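Local structure of tryptophanyl-tRNA synthetase (Cryptosporidium parvum Iowa II, 3HV0) at residues A[114-119]-A[133-138]; A[141-146]-A[152-157]; A[169-174]-A[238-243]. The protein probably catalyses the ATP-dependent attachment of L-tryptophan to its cognate tRNA, releasing AMP and diphosphate, as a class I aminoacyl-tRNA synthetase. One frame throughout, in Å; residues are numbered along the deposited sequence.

Contact 1. Residues A[114-119]-A[133-138]; sequences LTDDEK and NYAYEN. With TRP (tryptophan), chain C.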
# COMPACT_ATOMS: atom_id res chain seq x y z
N LEU A 114 -13.15 -0.96 7.01
CA LEU A 114 -12.62 -1.02 8.34
C LEU A 114 -11.10 -0.80 8.25
O LEU A 114 -10.39 -1.60 7.68
CB LEU A 114 -13.01 -2.33 9.00
CG LEU A 114 -14.48 -2.19 9.42
CD1 LEU A 114 -15.37 -3.32 8.89
CD2 LEU A 114 -14.56 -2.02 10.92
N THR A 115 -10.63 0.31 8.80
CA THR A 115 -9.26 0.73 8.59
C THR A 115 -8.29 0.15 9.60
O THR A 115 -7.64 0.90 10.34
CB THR A 115 -9.14 2.29 8.55
OG1 THR A 115 -9.37 2.86 9.85
CG2 THR A 115 -10.13 2.85 7.60
N ASP A 116 -8.12 -1.17 9.61
CA ASP A 116 -7.16 -1.77 10.57
C ASP A 116 -5.70 -1.32 10.34
O ASP A 116 -4.93 -1.30 11.27
CB ASP A 116 -7.24 -3.30 10.62
CG ASP A 116 -7.47 -3.92 9.27
OD1 ASP A 116 -6.65 -3.76 8.37
OD2 ASP A 116 -8.48 -4.57 9.07
N ASP A 117 -5.34 -0.98 9.10
CA ASP A 117 -4.06 -0.37 8.78
C ASP A 117 -3.84 1.00 9.42
O ASP A 117 -2.79 1.24 10.00
CB ASP A 117 -3.87 -0.29 7.25
CG ASP A 117 -5.07 0.33 6.52
OD1 ASP A 117 -6.02 0.76 7.20
OD2 ASP A 117 -5.05 0.39 5.28
N GLU A 118 -4.84 1.88 9.34
CA GLU A 118 -4.73 3.26 9.85
C GLU A 118 -4.37 3.33 11.33
O GLU A 118 -3.51 4.09 11.74
CB GLU A 118 -6.06 4.02 9.59
CG GLU A 118 -6.18 5.41 10.25
CD GLU A 118 -7.59 6.03 10.13
OE1 GLU A 118 -8.57 5.30 9.76
OE2 GLU A 118 -7.72 7.26 10.41
N LYS A 119 -5.07 2.54 12.14
CA LYS A 119 -5.06 2.68 13.60
C LYS A 119 -3.85 2.01 14.18
O LYS A 119 -3.29 2.47 15.16
CB LYS A 119 -6.35 2.11 14.21
CG LYS A 119 -7.63 2.83 13.72
CD LYS A 119 -7.53 4.32 14.09
CE LYS A 119 -8.79 5.11 13.79
NZ LYS A 119 -8.72 6.48 14.40
N ASN A 133 -8.57 -8.08 14.76
CA ASN A 133 -9.65 -8.62 15.61
C ASN A 133 -10.71 -7.59 15.97
O ASN A 133 -11.93 -7.89 15.94
CB ASN A 133 -9.09 -9.23 16.89
CG ASN A 133 -8.17 -10.42 16.64
OD1 ASN A 133 -8.22 -11.06 15.58
ND2 ASN A 133 -7.32 -10.72 17.61
N TYR A 134 -10.26 -6.37 16.31
CA TYR A 134 -11.16 -5.30 16.68
C TYR A 134 -12.02 -4.95 15.47
O TYR A 134 -13.18 -4.55 15.61
CB TYR A 134 -10.41 -4.04 17.06
CG TYR A 134 -9.72 -3.99 18.40
CD1 TYR A 134 -9.78 -5.03 19.32
CD2 TYR A 134 -8.99 -2.85 18.74
CE1 TYR A 134 -9.11 -4.94 20.54
CE2 TYR A 134 -8.31 -2.75 19.95
CZ TYR A 134 -8.38 -3.79 20.85
OH TYR A 134 -7.72 -3.67 22.05
N ALA A 135 -11.42 -5.06 14.28
CA ALA A 135 -12.14 -4.88 13.03
C ALA A 135 -13.30 -5.86 12.91
O ALA A 135 -14.41 -5.46 12.57
CB ALA A 135 -11.22 -5.04 11.86
N TYR A 136 -13.05 -7.14 13.18
CA TYR A 136 -14.09 -8.15 12.98
C TYR A 136 -15.22 -8.04 13.99
O TYR A 136 -16.38 -8.25 13.63
CB TYR A 136 -13.52 -9.57 12.85
CG TYR A 136 -13.34 -9.91 11.39
CD1 TYR A 136 -14.18 -10.80 10.73
CD2 TYR A 136 -12.37 -9.24 10.64
CE1 TYR A 136 -14.01 -11.05 9.34
CE2 TYR A 136 -12.19 -9.49 9.28
CZ TYR A 136 -13.01 -10.39 8.64
OH TYR A 136 -12.79 -10.58 7.30
N GLU A 137 -14.90 -7.68 15.22
CA GLU A 137 -15.95 -7.46 16.21
C GLU A 137 -16.75 -6.23 15.83
O GLU A 137 -17.99 -6.25 15.89
CB GLU A 137 -15.36 -7.29 17.60
CG GLU A 137 -14.69 -8.54 18.14
CD GLU A 137 -15.65 -9.70 18.28
OE1 GLU A 137 -16.84 -9.46 18.49
OE2 GLU A 137 -15.19 -10.85 18.18
N ASN A 138 -16.05 -5.18 15.45
CA ASN A 138 -16.69 -3.95 14.93
C ASN A 138 -17.68 -4.21 13.79
O ASN A 138 -18.73 -3.58 13.76
CB ASN A 138 -15.63 -2.95 14.48
CG ASN A 138 -14.95 -2.23 15.65
OD1 ASN A 138 -14.32 -1.21 15.44
ND2 ASN A 138 -15.08 -2.76 16.88
N TRP C . -10.53 6.81 9.38
CA TRP C . -11.97 6.85 9.76
C TRP C . -12.09 6.93 11.28
O TRP C . -11.14 6.57 12.00
CB TRP C . -12.76 5.65 9.21
CG TRP C . -13.22 5.83 7.78
CD1 TRP C . -12.69 5.24 6.66
CD2 TRP C . -14.32 6.64 7.32
NE1 TRP C . -13.39 5.63 5.55
CE2 TRP C . -14.38 6.50 5.92
CE3 TRP C . -15.24 7.46 7.96
CZ2 TRP C . -15.34 7.15 5.15
CZ3 TRP C . -16.19 8.11 7.18
CH2 TRP C . -16.22 7.96 5.79
OXT TRP C . -13.15 7.35 11.78

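Contact 2. Residues A[141-146]-A[152-157]; sequences DIIACG and TFIFTN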
# COMPACT_ATOMS: atom_id res chain seq x y z
N ASP A 141 -21.06 -5.16 15.16
CA ASP A 141 -21.80 -3.98 15.58
C ASP A 141 -22.34 -3.25 14.36
O ASP A 141 -23.42 -2.70 14.39
CB ASP A 141 -20.89 -2.99 16.32
CG ASP A 141 -20.31 -3.54 17.60
OD1 ASP A 141 -19.23 -3.04 18.01
OD2 ASP A 141 -20.92 -4.43 18.21
N ILE A 142 -21.55 -3.22 13.29
CA ILE A 142 -21.96 -2.51 12.08
C ILE A 142 -23.15 -3.22 11.44
O ILE A 142 -24.16 -2.58 11.14
CB ILE A 142 -20.80 -2.30 11.10
CG1 ILE A 142 -19.85 -1.24 11.66
CG2 ILE A 142 -21.32 -1.85 9.72
CD1 ILE A 142 -18.53 -1.13 10.96
N ILE A 143 -23.05 -4.54 11.30
CA ILE A 143 -24.14 -5.34 10.71
C ILE A 143 -25.40 -5.29 11.58
O ILE A 143 -26.53 -5.36 11.08
CB ILE A 143 -23.71 -6.81 10.49
CG1 ILE A 143 -22.62 -6.88 9.42
CG2 ILE A 143 -24.89 -7.69 10.08
CD1 ILE A 143 -21.77 -8.12 9.50
N ALA A 144 -25.20 -5.16 12.89
CA ALA A 144 -26.32 -5.04 13.84
C ALA A 144 -27.21 -3.81 13.63
O ALA A 144 -28.25 -3.72 14.24
CB ALA A 144 -25.80 -5.09 15.29
N CYS A 145 -26.80 -2.87 12.78
CA CYS A 145 -27.64 -1.71 12.44
C CYS A 145 -28.72 -2.02 11.39
O CYS A 145 -29.54 -1.16 11.04
CB CYS A 145 -26.76 -0.56 11.92
SG CYS A 145 -25.46 0.10 13.09
N GLY A 146 -28.71 -3.24 10.86
CA GLY A 146 -29.76 -3.71 9.95
C GLY A 146 -29.54 -3.42 8.48
O GLY A 146 -30.50 -3.27 7.73
N THR A 152 -24.88 -4.49 0.56
CA THR A 152 -23.78 -3.98 1.37
C THR A 152 -22.54 -4.84 1.26
O THR A 152 -22.63 -6.06 1.42
CB THR A 152 -24.16 -3.93 2.87
OG1 THR A 152 -25.38 -3.22 3.03
CG2 THR A 152 -23.05 -3.26 3.70
N PHE A 153 -21.39 -4.18 1.05
CA PHE A 153 -20.10 -4.84 1.00
C PHE A 153 -19.19 -4.24 2.06
O PHE A 153 -18.84 -3.07 2.02
CB PHE A 153 -19.47 -4.74 -0.40
CG PHE A 153 -18.05 -5.20 -0.45
CD1 PHE A 153 -17.72 -6.48 -0.05
CD2 PHE A 153 -17.03 -4.35 -0.86
CE1 PHE A 153 -16.40 -6.90 -0.06
CE2 PHE A 153 -15.70 -4.79 -0.89
CZ PHE A 153 -15.39 -6.07 -0.49
N ILE A 154 -18.80 -5.05 3.04
CA ILE A 154 -17.94 -4.61 4.13
C ILE A 154 -16.58 -5.29 3.95
O ILE A 154 -16.52 -6.41 3.44
CB ILE A 154 -18.54 -4.96 5.50
CG1 ILE A 154 -20.03 -4.56 5.53
CG2 ILE A 154 -17.72 -4.32 6.65
CD1 ILE A 154 -20.76 -4.75 6.89
N PHE A 155 -15.51 -4.60 4.34
CA PHE A 155 -14.17 -5.13 4.18
C PHE A 155 -13.14 -4.43 5.07
O PHE A 155 -13.29 -3.25 5.43
CB PHE A 155 -13.74 -4.98 2.71
CG PHE A 155 -13.61 -3.55 2.24
CD1 PHE A 155 -14.70 -2.87 1.71
CD2 PHE A 155 -12.39 -2.88 2.35
CE1 PHE A 155 -14.58 -1.57 1.28
CE2 PHE A 155 -12.27 -1.57 1.94
CZ PHE A 155 -13.37 -0.91 1.41
N THR A 156 -12.09 -5.17 5.41
CA THR A 156 -10.95 -4.57 6.09
C THR A 156 -9.86 -4.24 5.07
O THR A 156 -9.71 -4.94 4.07
CB THR A 156 -10.33 -5.51 7.15
OG1 THR A 156 -9.46 -6.48 6.53
CG2 THR A 156 -11.41 -6.18 8.00
N ASN A 157 -9.08 -3.20 5.34
CA ASN A 157 -8.00 -2.86 4.44
C ASN A 157 -6.97 -3.99 4.33
O ASN A 157 -6.43 -4.22 3.26
CB ASN A 157 -7.33 -1.55 4.86
CG ASN A 157 -8.12 -0.34 4.49
OD1 ASN A 157 -8.96 -0.38 3.60
ND2 ASN A 157 -7.86 0.76 5.17

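Contact 3. Residues A[169-174]-A[238-243]; sequences LRIEKK and RDVAPR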
# COMPACT_ATOMS: atom_id res chain seq x y z
N LEU A 169 -2.36 3.89 -5.79
CA LEU A 169 -1.16 4.30 -6.54
C LEU A 169 -1.42 5.51 -7.46
O LEU A 169 -0.56 6.40 -7.59
CB LEU A 169 -0.63 3.10 -7.35
CG LEU A 169 0.08 2.02 -6.53
CD1 LEU A 169 0.32 0.77 -7.38
CD2 LEU A 169 1.42 2.54 -5.95
N ARG A 170 -2.58 5.53 -8.11
CA ARG A 170 -2.99 6.62 -8.99
C ARG A 170 -3.24 7.94 -8.25
O ARG A 170 -2.91 9.01 -8.75
CB ARG A 170 -4.26 6.24 -9.74
CG ARG A 170 -4.04 5.25 -10.85
CD ARG A 170 -5.36 4.71 -11.37
NE ARG A 170 -5.17 3.63 -12.35
CZ ARG A 170 -5.77 2.43 -12.32
NH1 ARG A 170 -6.62 2.12 -11.37
NH2 ARG A 170 -5.51 1.54 -13.26
N ILE A 171 -3.81 7.86 -7.07
CA ILE A 171 -3.96 9.03 -6.20
C ILE A 171 -2.60 9.51 -5.69
O ILE A 171 -2.33 10.70 -5.65
CB ILE A 171 -4.85 8.71 -4.99
CG1 ILE A 171 -6.29 8.40 -5.43
CG2 ILE A 171 -4.83 9.88 -4.00
CD1 ILE A 171 -7.07 7.62 -4.40
N GLU A 172 -1.73 8.59 -5.31
CA GLU A 172 -0.44 8.94 -4.72
C GLU A 172 0.47 9.66 -5.69
O GLU A 172 1.17 10.60 -5.31
CB GLU A 172 0.25 7.71 -4.14
CG GLU A 172 -0.41 7.28 -2.87
CD GLU A 172 0.15 6.03 -2.27
OE1 GLU A 172 1.01 5.35 -2.88
OE2 GLU A 172 -0.30 5.72 -1.13
N LYS A 173 0.41 9.26 -6.96
CA LYS A 173 1.25 9.86 -8.00
C LYS A 173 0.87 11.31 -8.28
O LYS A 173 1.69 12.09 -8.77
CB LYS A 173 1.12 9.05 -9.28
CG LYS A 173 2.20 9.30 -10.30
CD LYS A 173 1.97 8.40 -11.49
CE LYS A 173 2.93 8.67 -12.62
NZ LYS A 173 2.82 7.57 -13.61
N LYS A 174 -0.37 11.67 -7.95
CA LYS A 174 -0.90 13.01 -8.20
C LYS A 174 -0.81 13.95 -6.99
O LYS A 174 -1.10 15.14 -7.13
CB LYS A 174 -2.35 12.93 -8.66
CG LYS A 174 -2.56 12.25 -9.99
CD LYS A 174 -1.99 13.08 -11.13
CE LYS A 174 -2.19 12.42 -12.48
NZ LYS A 174 -1.70 13.31 -13.56
N ARG A 238 -11.36 14.87 -3.97
CA ARG A 238 -12.13 15.68 -4.94
C ARG A 238 -11.22 16.54 -5.83
O ARG A 238 -11.58 16.89 -6.95
CB ARG A 238 -13.15 16.58 -4.22
CG ARG A 238 -14.43 15.87 -3.85
CD ARG A 238 -15.37 16.75 -3.03
NE ARG A 238 -15.74 17.97 -3.74
CZ ARG A 238 -16.80 18.11 -4.54
NH1 ARG A 238 -17.63 17.09 -4.78
NH2 ARG A 238 -17.03 19.27 -5.13
N ASP A 239 -10.06 16.90 -5.31
CA ASP A 239 -9.09 17.62 -6.09
C ASP A 239 -8.37 16.72 -7.09
O ASP A 239 -7.98 17.21 -8.15
CB ASP A 239 -8.07 18.31 -5.18
CG ASP A 239 -8.54 19.67 -4.68
OD1 ASP A 239 -9.70 19.78 -4.23
OD2 ASP A 239 -7.75 20.63 -4.77
N VAL A 240 -8.18 15.44 -6.78
CA VAL A 240 -7.47 14.54 -7.73
C VAL A 240 -8.39 13.87 -8.75
O VAL A 240 -7.92 13.52 -9.84
CB VAL A 240 -6.58 13.47 -7.02
CG1 VAL A 240 -5.54 14.14 -6.18
CG2 VAL A 240 -7.41 12.57 -6.17
N ALA A 241 -9.67 13.70 -8.42
CA ALA A 241 -10.66 13.11 -9.33
C ALA A 241 -10.52 13.51 -10.81
O ALA A 241 -10.42 12.64 -11.67
CB ALA A 241 -12.09 13.43 -8.85
N PRO A 242 -10.56 14.81 -11.11
CA PRO A 242 -10.50 15.17 -12.53
C PRO A 242 -9.20 14.72 -13.17
O PRO A 242 -9.21 14.15 -14.24
CB PRO A 242 -10.66 16.70 -12.54
CG PRO A 242 -10.61 17.15 -11.13
CD PRO A 242 -10.92 15.97 -10.27
N ARG A 243 -8.08 14.93 -12.49
CA ARG A 243 -6.77 14.51 -13.02
C ARG A 243 -6.61 13.00 -13.28
O ARG A 243 -5.63 12.58 -13.90
CB ARG A 243 -5.67 14.99 -12.10
CG ARG A 243 -5.56 16.51 -12.08
CD ARG A 243 -4.43 17.01 -11.21
NE ARG A 243 -4.83 17.11 -9.81
CZ ARG A 243 -3.99 17.16 -8.77
NH1 ARG A 243 -2.66 17.13 -8.97
NH2 ARG A 243 -4.48 17.23 -7.52

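Contact 1. Residues A[114-119]-A[133-138]
The tryptophan pocket of the class I catalytic domain, which this chain carries as part of a longer enzyme, has one wall in residues 114-119, where Leu114 rests against Ala135 and Asn138 of the helix behind. Leu114 CD2 lies 3.8 Å from Asn138 CB, the two side chains crossing at a slant, and Leu114 CB is 4.3 Å from Ala135 CB. The Ala135 methyl faces both Leu114 and Asp116, and alanine keeps the helix close to the strand end, the CA atoms of Leu114 and Ala135 being 6.1 Å apart. Asp116 OD2 is modelled 3.9 Å from Ala135 CB, a less certain placement, while OD1 accepts the backbone N-H of Leu158. In the class I Rossmann fold, strand 110-114 ends here and the chain turns into helix 116-122 at the sheet's carboxyl edge, the usual place for a substrate. From that helix Glu118 reaches the ligand: CG stands anti to the backbone N (chi1 171°), and the extended chain brings OE1 to 2.5 Å from the ammonium N of tryptophan. Thr115 OG1 donates to the same OE1 at 2.6 Å, on its anti side, which should help fix the carboxylate's rotation. The methyl CG2 of Thr115 packs at 3.6 Å against indole CD1. Asn138 OD1 takes Arg81 NE and its ND2 gives to Ser85 O, tying the helix to the end of strand 76-81 and the loop toward the HIGH-like signature.

Contact 2. Residues A[141-146]-A[152-157]
Thr152 OG1, held by both Asp148 O and Gln103 NE2, secures the start of the strand that sends Ile154 toward Ile142 and Ile143. The contact itself is wholly apolar and turns on one methyl group, Ile154 CD1, which meets two consecutive residues of the helix. It lies 3.8 Å from Ile143 CG1 and 4.1 Å from Ile142 CG2. Ile154 can reach so far because its chain is stretched beyond CB, CD1 standing trans to CA (chi2 -175°), and this bridges backbones whose nearest CA atoms, those of Ile143 and Ile154, are 9.1 Å apart. Ile142 and Ile154 run past each other in opposite directions, whereas Ile143 meets Ile154 at an oblique angle. Isoleucine suits the buried strand because beta-branching favours extended backbone while its long CG1 arm reaches the helix. Phe377 of helix 371-378 touches both Ile143 and Ile154, and Ile112 of the neighbouring strand touches Ile142. Just beyond, Gly146 N bonds to Ile143 O at 3.0 Å in a type I turn; glycine readily takes the positive phi of 88° with which the chain leaves the helix. Strand 110-114, the helices that follow it and the adjacent parallel strand 152-156 make a beta-alpha-beta crossover, the building unit of the Rossmann fold.

Contact 3. Residues A[169-174]-A[238-243]
Apolar contact between helices 157-174 and 231-240 is made by Ile171, Lys174 and Val240. Ile171 CG2 and Val240 CG2 stand 4.3 Å apart, and on its other branch Val240 CG1 lies 4.2 Å from Lys174 CB. Valine is short enough to let the helices come close, the CA atoms of Ile171 and Val240 being 6.7 Å apart, while its two methyls serve two neighbours one helical turn apart. Lysine lets its aliphatic part pack on Val240 while the amine stays at the partly exposed rim. Both helices follow parallel strands of the Rossmann fold, 152-156 and 222-227, so the contact joins two of its connecting elements toward the periphery. Helix 157-174 also belongs to the dimer interface: Lys173 makes a cation-pi contact with Phe120 of the second subunit and bonds to carbonyls there. Polar contact comes from Arg243, a few residues further along the chain, long enough to reach back to the Lys174 carbonyl. Its NH1 gives Lys174 O a weak hydrogen bond of 3.1 Å, bent to 122° at the hydrogen, with the oxygen lying oblique to the guanidinium plane. A bend in the arginine chain (chi3 -84°) places Lys174 CB over one face near the rim. The two like charges do not touch: Lys174 NZ stays 6.0 Å from Arg243 NH1, and some mutual repulsion probably remains.

Contacts 1 and 2 adjoin, their centres 11 Å apart, and follow each other along helix 128-143, which packs on the end of strand 110-114 in contact 1 and on the middle of strand 152-156 in contact 2. They meet directly: Leu114 N lies 2.8 Å from Phe155 O, a probable bond between adjacent parallel strands. The bound tryptophan touches contact 1, whereas in contact 2 the side chain of Ile142 stays about 9 Å from it. Contact 3 stands apart, its centre about 26 Å from that of contact 1. It is linked to contact 2 through the chain alone, strand 152-156 leading into helix 157-174; the nearest atoms of the two are about 11 Å apart.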